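Local atomic coordinates of TRAP-type transporter, periplasmic component (PDB entry 4P8B), a protein that binds (S)-2-acetolactate in the periplasm and probably delivers it to a TRAP-type membrane transporter. Residues I99-S102 / E107-L110; P181-T186 / G238-P243; N109-S112 / L116-D119. One frame throughout, in Å; residues are numbered along the deposited sequence.

Read from the N terminus, contact 1 comes first: four residues separate 99-102 from 107-110, which lies in a 3-10 turn folded back beside it. Contact 3 starts from the second segment of contact 1, sharing Asn109 and Leu110, and closes an even shorter loop of three residues just before helix 120-127. Contact 2 spans 51 residues, joining helix 181-189 to the chain entering strand 241-249. Contacts 1 and 3 overlap end to end, contact 2 follows both, and none is nested. They meet in space: Ile99 packs on Tyr183 and Asp242, and the hydroxyls of Ser112 and Tyr183 are hydrogen-bonded. Together they tie helix 98-101, the 3-10 turn, helix 181-189 and the start of strand 241-249.

Contact 1. Residues I99-S102 / E107-L110; sequences INWS and ELNL. With X2X ((2S)-2-hydroxy-2-methyl-3-oxobutanoic acid), chain D.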
ATOM      1  N   ILE A  99       4.209   2.438  -1.218  1.00  7.89           N
ATOM      2  CA  ILE A  99       5.404   1.974  -0.554  1.00  8.24           C
ATOM      3  C   ILE A  99       6.462   1.538  -1.577  1.00  7.06           C
ATOM      4  O   ILE A  99       7.646   1.852  -1.465  1.00  9.80           O
ATOM      5  CB  ILE A  99       5.083   0.810   0.399  1.00  8.48           C
ATOM      6  CG1 ILE A  99       4.278   1.329   1.589  1.00  8.05           C
ATOM      7  CG2 ILE A  99       6.385   0.159   0.882  1.00 10.27           C
ATOM      8  CD1 ILE A  99       3.757   0.222   2.483  1.00  8.02           C
ATOM      9  N   ASN A 100       6.024   0.823  -2.601  1.00  8.80           N
ATOM     10  CA  ASN A 100       6.959   0.202  -3.529  1.00  8.72           C
ATOM     11  C   ASN A 100       7.639   1.199  -4.440  1.00  9.65           C
ATOM     12  O   ASN A 100       8.748   0.944  -4.914  1.00 11.16           O
ATOM     13  CB  ASN A 100       6.241  -0.846  -4.360  1.00  8.86           C
ATOM     14  CG  ASN A 100       5.787  -2.019  -3.532  1.00  8.16           C
ATOM     15  OD1 ASN A 100       6.368  -2.325  -2.478  1.00 10.03           O
ATOM     16  ND2 ASN A 100       4.692  -2.629  -3.934  1.00  8.47           N
ATOM     17  N   TRP A 101       6.997   2.342  -4.646  1.00 10.13           N
ATOM     18  CA  TRP A 101       7.535   3.382  -5.523  1.00 10.19           C
ATOM     19  C   TRP A 101       8.260   4.485  -4.747  1.00 10.51           C
ATOM     20  O   TRP A 101       8.860   5.394  -5.331  1.00 12.10           O
ATOM     21  CB  TRP A 101       6.419   4.009  -6.360  1.00 12.55           C
ATOM     22  CG  TRP A 101       5.675   3.079  -7.262  1.00 11.40           C
ATOM     23  CD1 TRP A 101       5.997   1.776  -7.613  1.00 11.33           C
ATOM     24  CD2 TRP A 101       4.447   3.377  -7.919  1.00 10.55           C
ATOM     25  NE1 TRP A 101       5.029   1.273  -8.457  1.00 11.28           N
ATOM     26  CE2 TRP A 101       4.078   2.240  -8.671  1.00 10.68           C
ATOM     27  CE3 TRP A 101       3.639   4.516  -7.973  1.00 11.93           C
ATOM     28  CZ2 TRP A 101       2.915   2.206  -9.424  1.00 12.04           C
ATOM     29  CZ3 TRP A 101       2.492   4.480  -8.725  1.00 11.62           C
ATOM     30  CH2 TRP A 101       2.137   3.326  -9.447  1.00 12.32           C
ATOM     31  N   SER A 102       8.181   4.428  -3.427  1.00 10.63           N
ATOM     32  CA  SER A 102       8.857   5.417  -2.602  1.00 11.89           C
ATOM     33  C   SER A 102      10.366   5.534  -2.860  1.00 13.75           C
ATOM     34  O   SER A 102      10.883   6.635  -2.794  1.00 15.08           O
ATOM     35  CB  SER A 102       8.605   5.125  -1.119  1.00 11.34           C
ATOM     36  OG  SER A 102       7.267   5.408  -0.777  1.00 12.75           O
ATOM     37  N   GLU A 107       8.214  11.667  -2.317  1.00 14.98           N
ATOM     38  CA  GLU A 107       6.977  12.199  -1.750  1.00 14.40           C
ATOM     39  C   GLU A 107       6.014  11.094  -1.341  1.00 13.91           C
ATOM     40  O   GLU A 107       5.171  11.302  -0.474  1.00 13.23           O
ATOM     41  CB  GLU A 107       6.281  13.123  -2.756  1.00 15.88           C
ATOM     42  CG  GLU A 107       7.008  14.411  -3.066  1.00 15.85           C
ATOM     43  CD  GLU A 107       8.162  14.275  -4.059  1.00 17.45           C
ATOM     44  OE1 GLU A 107       8.368  13.197  -4.674  1.00 16.28           O
ATOM     45  OE2 GLU A 107       8.892  15.265  -4.218  1.00 22.58           O
ATOM     46  N   LEU A 108       6.139   9.904  -1.938  1.00 12.21           N
ATOM     47  CA  LEU A 108       5.247   8.822  -1.594  1.00 12.73           C
ATOM     48  C   LEU A 108       5.513   8.273  -0.183  1.00  9.68           C
ATOM     49  O   LEU A 108       4.667   7.583   0.366  1.00 10.86           O
ATOM     50  CB  LEU A 108       5.300   7.702  -2.642  1.00 11.61           C
ATOM     51  CG  LEU A 108       4.839   8.101  -4.039  1.00 14.31           C
ATOM     52  CD1 LEU A 108       4.992   6.921  -4.963  1.00 13.48           C
ATOM     53  CD2 LEU A 108       3.393   8.569  -4.026  1.00 15.66           C
ATOM     54  N   ASN A 109       6.664   8.631   0.402  1.00 11.94           N
ATOM     55  CA  ASN A 109       6.914   8.307   1.803  1.00 10.67           C
ATOM     56  C   ASN A 109       5.914   8.990   2.761  1.00 10.40           C
ATOM     57  O   ASN A 109       5.804   8.595   3.905  1.00 10.59           O
ATOM     58  CB  ASN A 109       8.330   8.688   2.217  1.00 11.65           C
ATOM     59  CG  ASN A 109       9.386   7.768   1.658  1.00 15.64           C
ATOM     60  OD1 ASN A 109       9.450   6.598   2.010  1.00 13.70           O
ATOM     61  ND2 ASN A 109      10.247   8.309   0.809  1.00 19.53           N
ATOM     62  N   LEU A 110       5.196  10.002   2.292  0.53  9.90           N
ATOM     63  CA  LEU A 110       4.231  10.692   3.126  0.53  9.33           C
ATOM     64  C   LEU A 110       3.254   9.717   3.775  0.53  8.61           C
ATOM     65  O   LEU A 110       2.941   9.833   4.965  0.53  9.77           O
ATOM     66  CB  LEU A 110       3.486  11.729   2.294  0.53  9.92           C
ATOM     67  CG  LEU A 110       2.579  12.695   3.042  0.53 10.49           C
ATOM     68  CD1 LEU A 110       2.575  14.060   2.373  0.53  9.71           C
ATOM     69  CD2 LEU A 110       1.160  12.154   3.108  0.53  8.29           C
TER
HETATM   70  OAD X2X D 403       4.847  -6.328   0.049  1.00  8.35           O
HETATM   71  CAH X2X D 403       3.783  -6.060   0.694  1.00  8.33           C
HETATM   72  OAE X2X D 403       3.716  -6.213   1.949  1.00  8.55           O
HETATM   73  CAI X2X D 403       2.581  -5.539  -0.024  1.00  8.12           C
HETATM   74  CAB X2X D 403       2.024  -6.651  -0.886  1.00  8.73           C
HETATM   75  OAF X2X D 403       1.667  -4.967   0.869  1.00  8.19           O
HETATM   76  CAG X2X D 403       3.088  -4.417  -0.872  1.00  8.21           C
HETATM   77  OAC X2X D 403       3.322  -4.599  -2.067  1.00  8.25           O
HETATM   78  CAA X2X D 403       3.345  -3.081  -0.264  1.00  8.58           C
HETATM   79  O   HOH W   1       7.358   4.650   1.874  1.00 14.53           O
HETATM   80  O   HOH W   2      12.708   7.843  -0.721  1.00 25.59           O
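At the edge of the Trp101 indole, near the ring plane, lies CD1 of Leu108; the ring itself also meets Phe83, their planes about 55° apart. The leucine methyl comes closest to the stem of the tryptophan, with Leu108 CD1 3.5 Å from Trp101 CB, while the indole NE1 is taken by Glu82. A branched aliphatic end suits this corner between indole and helix. Ser102, small enough to sit against the turn, brings OG 3.6 Å from Leu108 CB; its approach to Asn109 N is too poorly angled for a bond. The Asn109 amide comes alongside, OD1 3.6 Å from Ser102 CB, and two waters bridge the pair: one donates to Ser102 OG (2.8 Å) and to Asn109 OD1, the other donates to Ser102 O and accepts from Asn109 ND2 (2.9 Å). Ser102 OG is also bonded to Thr98 O, and Asn109 ND2 to Arg106 O. In this periplasmic-binding-protein fold, helix 98-101 follows strand 93-97 and presents Asn100 to the ligand pocket. Asn100, its CG beside the backbone N (chi1 -67°), turns away from segment 107-110 and sends ND2 to the acetolactate keto oxygen OAC at 3.0 Å, nearly straight at 169°. Gln79 bonds Asn100 OD1, which should fix the amide's rotation.

Contact 2. Residues P181-T186 / G238-P243; sequences PLYIET and GYVADP
The backbones stay well apart, with CA atoms of Tyr183 and Val240 10.2 Å from each other, and Tyr183, with Thr186 at the margin, reaches from helix 181-189 to the residues that lead into strand 241-249. In this periplasmic-binding-protein fold that strand belongs to the five-stranded mixed sheet, and the contact lies close to the ligand pocket, to which Asp242 contributes; the Tyr183 side chain is about 8 Å from that of Asn100. Two tyrosines cross obliquely: the hydroxyl of Tyr239 arrives at the edge of the Tyr183 ring, its OH 3.2 Å from Tyr183 CE1, without a hydrogen bond between the pair. Each phenol finds its polar partner outside the two segments, Tyr183 OH with Ser112 and Tyr239 OH with Glu215, so tyrosine suits both places by joining a flat apolar body to a buried hydroxyl. Tyr239 has CG between its backbone N and carbonyl carbon (chi1 79°), which swings the ring toward the helix; there its edge meets Thr186 CG2, with CE2 4.1 Å away. Compact and beta-branched, Val240 serves both rings. Its CG2 lies over one face of Tyr239, offset toward the rim and 3.6 Å above the plane. The Val240 and Tyr183 side chains point at each other, and CG2 meets that ring's edge, 3.6 Å from Tyr183 OH.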
ATOM      1  N   PRO A 181      13.676   2.418   3.005  1.00 18.12           N
ATOM      2  CA  PRO A 181      14.445   2.692   4.230  1.00 19.25           C
ATOM      3  C   PRO A 181      13.676   3.290   5.414  1.00 17.02           C
ATOM      4  O   PRO A 181      14.040   3.055   6.558  1.00 17.78           O
ATOM      5  CB  PRO A 181      15.548   3.662   3.769  1.00 24.61           C
ATOM      6  CG  PRO A 181      15.351   3.874   2.305  1.00 29.81           C
ATOM      7  CD  PRO A 181      14.400   2.850   1.797  1.00 22.52           C
ATOM      8  N   LEU A 182      12.624   4.052   5.152  1.00 13.36           N
ATOM      9  CA  LEU A 182      11.825   4.598   6.237  1.00 12.34           C
ATOM     10  C   LEU A 182      11.300   3.499   7.148  1.00 11.04           C
ATOM     11  O   LEU A 182      11.297   3.643   8.382  1.00 12.46           O
ATOM     12  CB  LEU A 182      10.701   5.442   5.634  1.00 12.50           C
ATOM     13  CG  LEU A 182       9.594   5.982   6.553  1.00 13.27           C
ATOM     14  CD1 LEU A 182      10.110   6.590   7.863  1.00 15.53           C
ATOM     15  CD2 LEU A 182       8.819   7.023   5.768  1.00 15.63           C
ATOM     16  N   TYR A 183      10.875   2.379   6.574  1.00 10.50           N
ATOM     17  CA  TYR A 183      10.367   1.290   7.401  1.00 10.92           C
ATOM     18  C   TYR A 183      11.445   0.681   8.307  1.00  9.79           C
ATOM     19  O   TYR A 183      11.170   0.316   9.456  1.00 11.38           O
ATOM     20  CB  TYR A 183       9.660   0.209   6.549  1.00  9.51           C
ATOM     21  CG  TYR A 183       8.330   0.708   6.081  1.00  8.59           C
ATOM     22  CD1 TYR A 183       7.202   0.610   6.880  1.00  8.58           C
ATOM     23  CD2 TYR A 183       8.207   1.389   4.866  1.00  9.14           C
ATOM     24  CE1 TYR A 183       5.980   1.130   6.469  1.00  8.24           C
ATOM     25  CE2 TYR A 183       7.004   1.916   4.456  1.00  9.91           C
ATOM     26  CZ  TYR A 183       5.894   1.799   5.273  1.00  8.79           C
ATOM     27  OH  TYR A 183       4.700   2.343   4.873  1.00  9.81           O
ATOM     28  N   ILE A 184      12.675   0.600   7.813  1.00 10.87           N
ATOM     29  CA  ILE A 184      13.774   0.137   8.651  1.00 13.11           C
ATOM     30  C   ILE A 184      13.954   1.074   9.838  1.00 12.23           C
ATOM     31  O   ILE A 184      14.104   0.629  10.967  1.00 12.59           O
ATOM     32  CB  ILE A 184      15.085   0.034   7.858  1.00 14.06           C
ATOM     33  CG1 ILE A 184      14.979  -1.082   6.805  1.00 15.61           C
ATOM     34  CG2 ILE A 184      16.259  -0.229   8.782  1.00 18.27           C
ATOM     35  CD1 ILE A 184      14.825  -2.473   7.390  1.00 20.60           C
ATOM     36  N   GLU A 185      13.925   2.374   9.575  1.00 12.51           N
ATOM     37  CA  GLU A 185      14.108   3.363  10.633  1.00 13.08           C
ATOM     38  C   GLU A 185      12.962   3.349  11.644  1.00 12.20           C
ATOM     39  O   GLU A 185      13.202   3.458  12.857  1.00 13.47           O
ATOM     40  CB  GLU A 185      14.293   4.757  10.028  1.00 14.42           C
ATOM     41  CG  GLU A 185      15.608   4.866   9.279  1.00 15.24           C
ATOM     42  CD  GLU A 185      15.868   6.253   8.730  1.00 20.17           C
ATOM     43  OE1 GLU A 185      15.421   7.240   9.348  1.00 20.62           O
ATOM     44  OE2 GLU A 185      16.529   6.361   7.676  1.00 31.54           O
ATOM     45  N   THR A 186      11.727   3.202  11.178  1.00 11.32           N
ATOM     46  CA  THR A 186      10.594   3.149  12.093  1.00 10.46           C
ATOM     47  C   THR A 186      10.730   1.974  13.045  1.00 10.16           C
ATOM     48  O   THR A 186      10.557   2.117  14.258  1.00 11.97           O
ATOM     49  CB  THR A 186       9.283   3.052  11.327  1.00  9.94           C
ATOM     50  OG1 THR A 186       9.098   4.285  10.619  1.00 10.64           O
ATOM     51  CG2 THR A 186       8.098   2.802  12.253  1.00  9.87           C
ATOM     52  N   GLY A 238      -2.633   0.564  13.320  1.00  7.73           N
ATOM     53  CA  GLY A 238      -2.888   1.526  12.262  1.00  9.08           C
ATOM     54  C   GLY A 238      -1.729   2.463  11.997  1.00  8.23           C
ATOM     55  O   GLY A 238      -1.974   3.637  11.649  1.00  8.56           O
ATOM     56  N   TYR A 239      -0.480   2.027  12.112  1.00  7.20           N
ATOM     57  CA  TYR A 239       0.637   2.968  12.129  1.00  7.47           C
ATOM     58  C   TYR A 239       0.786   3.722  10.807  1.00  6.39           C
ATOM     59  O   TYR A 239       1.135   4.914  10.810  1.00  8.48           O
ATOM     60  CB  TYR A 239       1.965   2.347  12.576  1.00  7.34           C
ATOM     61  CG  TYR A 239       2.749   1.525  11.555  1.00  6.99           C
ATOM     62  CD1 TYR A 239       2.165   0.485  10.807  1.00  7.15           C
ATOM     63  CD2 TYR A 239       4.096   1.744  11.404  1.00  8.38           C
ATOM     64  CE1 TYR A 239       2.926  -0.265   9.918  1.00  7.13           C
ATOM     65  CE2 TYR A 239       4.865   0.989  10.550  1.00  9.09           C
ATOM     66  CZ  TYR A 239       4.272  -0.017   9.801  1.00  7.53           C
ATOM     67  OH  TYR A 239       5.072  -0.738   8.951  1.00  8.84           O
ATOM     68  N   VAL A 240       0.523   3.051   9.681  1.00  6.10           N
ATOM     69  CA  VAL A 240       0.513   3.689   8.372  1.00  5.93           C
ATOM     70  C   VAL A 240      -0.570   3.015   7.544  1.00  7.02           C
ATOM     71  O   VAL A 240      -1.086   1.962   7.917  1.00  6.88           O
ATOM     72  CB  VAL A 240       1.853   3.493   7.619  1.00  8.44           C
ATOM     73  CG1 VAL A 240       3.021   4.038   8.407  1.00  9.24           C
ATOM     74  CG2 VAL A 240       2.072   2.031   7.257  1.00  7.68           C
ATOM     75  N   ALA A 241      -0.885   3.595   6.397  1.00  7.02           N
ATOM     76  CA  ALA A 241      -1.717   2.926   5.408  1.00  7.10           C
ATOM     77  C   ALA A 241      -1.156   3.234   4.039  1.00  7.12           C
ATOM     78  O   ALA A 241      -0.838   4.388   3.761  1.00  9.27           O
ATOM     79  CB  ALA A 241      -3.159   3.354   5.485  1.00  9.35           C
ATOM     80  N   ASP A 242      -1.062   2.232   3.172  1.00  7.12           N
ATOM     81  CA  ASP A 242      -0.641   2.471   1.807  1.00  7.40           C
ATOM     82  C   ASP A 242      -1.834   2.515   0.867  1.00  7.59           C
ATOM     83  O   ASP A 242      -2.555   1.504   0.720  1.00  7.70           O
ATOM     84  CB  ASP A 242       0.474   1.500   1.302  1.00  8.08           C
ATOM     85  CG  ASP A 242       0.134   0.019   1.391  1.00  7.29           C
ATOM     86  OD1 ASP A 242      -0.409  -0.451   2.417  1.00  7.66           O
ATOM     87  OD2 ASP A 242       0.537  -0.717   0.447  1.00  8.24           O
ATOM     88  N   PRO A 243      -2.050   3.661   0.227  1.00  7.23           N
ATOM     89  CA  PRO A 243      -2.973   3.696  -0.903  1.00  7.21           C
ATOM     90  C   PRO A 243      -2.343   3.045  -2.101  1.00  8.99           C
ATOM     91  O   PRO A 243      -1.147   2.756  -2.119  1.00  8.61           O
ATOM     92  CB  PRO A 243      -3.230   5.187  -1.093  1.00 10.12           C
ATOM     93  CG  PRO A 243      -2.053   5.881  -0.509  1.00 12.44           C
ATOM     94  CD  PRO A 243      -1.390   4.959   0.459  1.00  7.82           C
TER

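Contact 3. Residues N109-S112 / L116-D119; sequences NLFS and LMPD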
ATOM      1  N   ASN A 109       6.664   8.631   0.402  1.00 11.94           N
ATOM      2  CA  ASN A 109       6.914   8.307   1.803  1.00 10.67           C
ATOM      3  C   ASN A 109       5.914   8.990   2.761  1.00 10.40           C
ATOM      4  O   ASN A 109       5.804   8.595   3.905  1.00 10.59           O
ATOM      5  CB  ASN A 109       8.330   8.688   2.217  1.00 11.65           C
ATOM      6  CG  ASN A 109       9.386   7.768   1.658  1.00 15.64           C
ATOM      7  OD1 ASN A 109       9.450   6.598   2.010  1.00 13.70           O
ATOM      8  ND2 ASN A 109      10.247   8.309   0.809  1.00 19.53           N
ATOM      9  N   LEU A 110       5.196  10.002   2.292  0.53  9.90           N
ATOM     10  CA  LEU A 110       4.231  10.692   3.126  0.53  9.33           C
ATOM     11  C   LEU A 110       3.254   9.717   3.775  0.53  8.61           C
ATOM     12  O   LEU A 110       2.941   9.833   4.965  0.53  9.77           O
ATOM     13  CB  LEU A 110       3.486  11.729   2.294  0.53  9.92           C
ATOM     14  CG  LEU A 110       2.579  12.695   3.042  0.53 10.49           C
ATOM     15  CD1 LEU A 110       2.575  14.060   2.373  0.53  9.71           C
ATOM     16  CD2 LEU A 110       1.160  12.154   3.108  0.53  8.29           C
ATOM     17  N   PHE A 111       2.797   8.722   3.017  1.00  8.02           N
ATOM     18  CA  PHE A 111       1.840   7.774   3.536  1.00  8.98           C
ATOM     19  C   PHE A 111       2.451   6.765   4.515  1.00  7.62           C
ATOM     20  O   PHE A 111       1.722   6.042   5.227  1.00  8.68           O
ATOM     21  CB  PHE A 111       1.124   7.031   2.387  1.00  8.80           C
ATOM     22  CG  PHE A 111       0.374   7.948   1.464  1.00  9.23           C
ATOM     23  CD1 PHE A 111      -0.820   8.540   1.881  1.00  9.34           C
ATOM     24  CD2 PHE A 111       0.853   8.246   0.203  1.00  9.57           C
ATOM     25  CE1 PHE A 111      -1.508   9.388   1.050  1.00  9.97           C
ATOM     26  CE2 PHE A 111       0.154   9.114  -0.624  1.00 11.21           C
ATOM     27  CZ  PHE A 111      -1.018   9.670  -0.202  1.00 11.35           C
ATOM     28  N   SER A 112       3.783   6.733   4.551  1.00  8.35           N
ATOM     29  CA  SER A 112       4.531   5.856   5.435  1.00  8.21           C
ATOM     30  C   SER A 112       4.983   6.556   6.713  1.00  8.81           C
ATOM     31  O   SER A 112       5.647   5.944   7.525  1.00  9.28           O
ATOM     32  CB  SER A 112       5.759   5.307   4.710  1.00  9.31           C
ATOM     33  OG  SER A 112       5.321   4.573   3.575  1.00  9.85           O
ATOM     34  N   LEU A 116       0.725   9.296  11.178  1.00  9.50           N
ATOM     35  CA  LEU A 116       0.153  10.462  10.501  1.00 10.49           C
ATOM     36  C   LEU A 116      -1.374  10.444  10.442  1.00  9.31           C
ATOM     37  O   LEU A 116      -2.007  11.460  10.644  1.00 10.63           O
ATOM     38  CB  LEU A 116       0.683  10.558   9.070  1.00  8.76           C
ATOM     39  CG  LEU A 116       0.119  11.692   8.212  1.00 10.85           C
ATOM     40  CD1 LEU A 116       0.560  13.058   8.690  1.00 12.34           C
ATOM     41  CD2 LEU A 116       0.532  11.499   6.758  1.00 10.63           C
HETATM   42  N   MSE A 117      -1.961   9.288  10.139  1.00  9.01           N
HETATM   43  CA  MSE A 117      -3.378   9.205   9.794  1.00  8.84           C
HETATM   44  C   MSE A 117      -4.175   8.398  10.818  1.00  9.95           C
HETATM   45  O   MSE A 117      -3.996   7.186  10.922  1.00 10.82           O
HETATM   46  CB  MSE A 117      -3.527   8.523   8.437  1.00 10.24           C
HETATM   47  CG  MSE A 117      -2.874   9.275   7.297  1.00 10.59           C
HETATM   48 SE   MSE A 117      -2.982   8.386   5.597  0.85 10.20          SE
HETATM   49  CE  MSE A 117      -1.765   6.914   5.945  1.00 10.85           C
ATOM     50  N   PRO A 118      -5.087   9.042  11.545  1.00  9.38           N
ATOM     51  CA  PRO A 118      -5.815   8.293  12.589  1.00 13.15           C
ATOM     52  C   PRO A 118      -6.877   7.322  12.082  1.00 15.55           C
ATOM     53  O   PRO A 118      -7.232   6.386  12.801  1.00 17.90           O
ATOM     54  CB  PRO A 118      -6.510   9.385  13.404  1.00 13.46           C
ATOM     55  CG  PRO A 118      -5.726  10.609  13.167  1.00 17.98           C
ATOM     56  CD  PRO A 118      -5.178  10.497  11.752  1.00 11.48           C
ATOM     57  N   ASP A 119      -7.390   7.526  10.879  1.00 12.34           N
ATOM     58  CA  ASP A 119      -8.550   6.771  10.431  1.00 13.41           C
ATOM     59  C   ASP A 119      -8.724   6.906   8.909  1.00 12.89           C
ATOM     60  O   ASP A 119      -7.922   7.559   8.230  1.00 11.06           O
ATOM     61  CB  ASP A 119      -9.810   7.230  11.193  1.00 13.58           C
ATOM     62  CG  ASP A 119     -10.027   8.735  11.142  1.00 13.87           C
ATOM     63  OD1 ASP A 119      -9.689   9.382  10.127  1.00 13.99           O
ATOM     64  OD2 ASP A 119     -10.595   9.288  12.105  1.00 17.50           O
TER
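Leu116 holds its CG anti to the backbone N (chi1 177°), extending the side chain toward Leu110, and Met117, a selenomethionine here, bends at its last torsion (chi3 -70°) to turn its methyl back to the carbonyl of Phe111. The two leucines cross at an angle and meet through single branches, Leu116 CD2 lying 3.8 Å from Leu110 CD2. That Leu116 methyl also rests 3.4 Å from Leu110 O, so it touches the backbone as well as the side chain of the 3-10 segment. Leu110 was modelled in two conformers, and the methyl pairing refers to one of them.

The selenium of Met117 approaches the edge of the Phe111 ring near its plane, SE 4.3 Å from Phe111 CD1, and its CE comes 3.7 Å from Phe111 O. A long unbranched side chain fits here because it can set its selenium at the ring edge while its methyl turns to the main chain. No hydrogen bond spans the segments; methyl and selenium contacts to side chains and carbonyls make the join. Leu123 and Leu126 of helix 120-127 also touch Met117, while Ile339 of helix 329-340 touches both Leu116 and Met117. Just beyond, Asp119 takes the N-cap position, bonding Ala122 N through OD1. A buried turn of 3-10 helix thus packs against the lead-in to a side-chain-capped helix, within the periplasmic solute-binding fold of family 7.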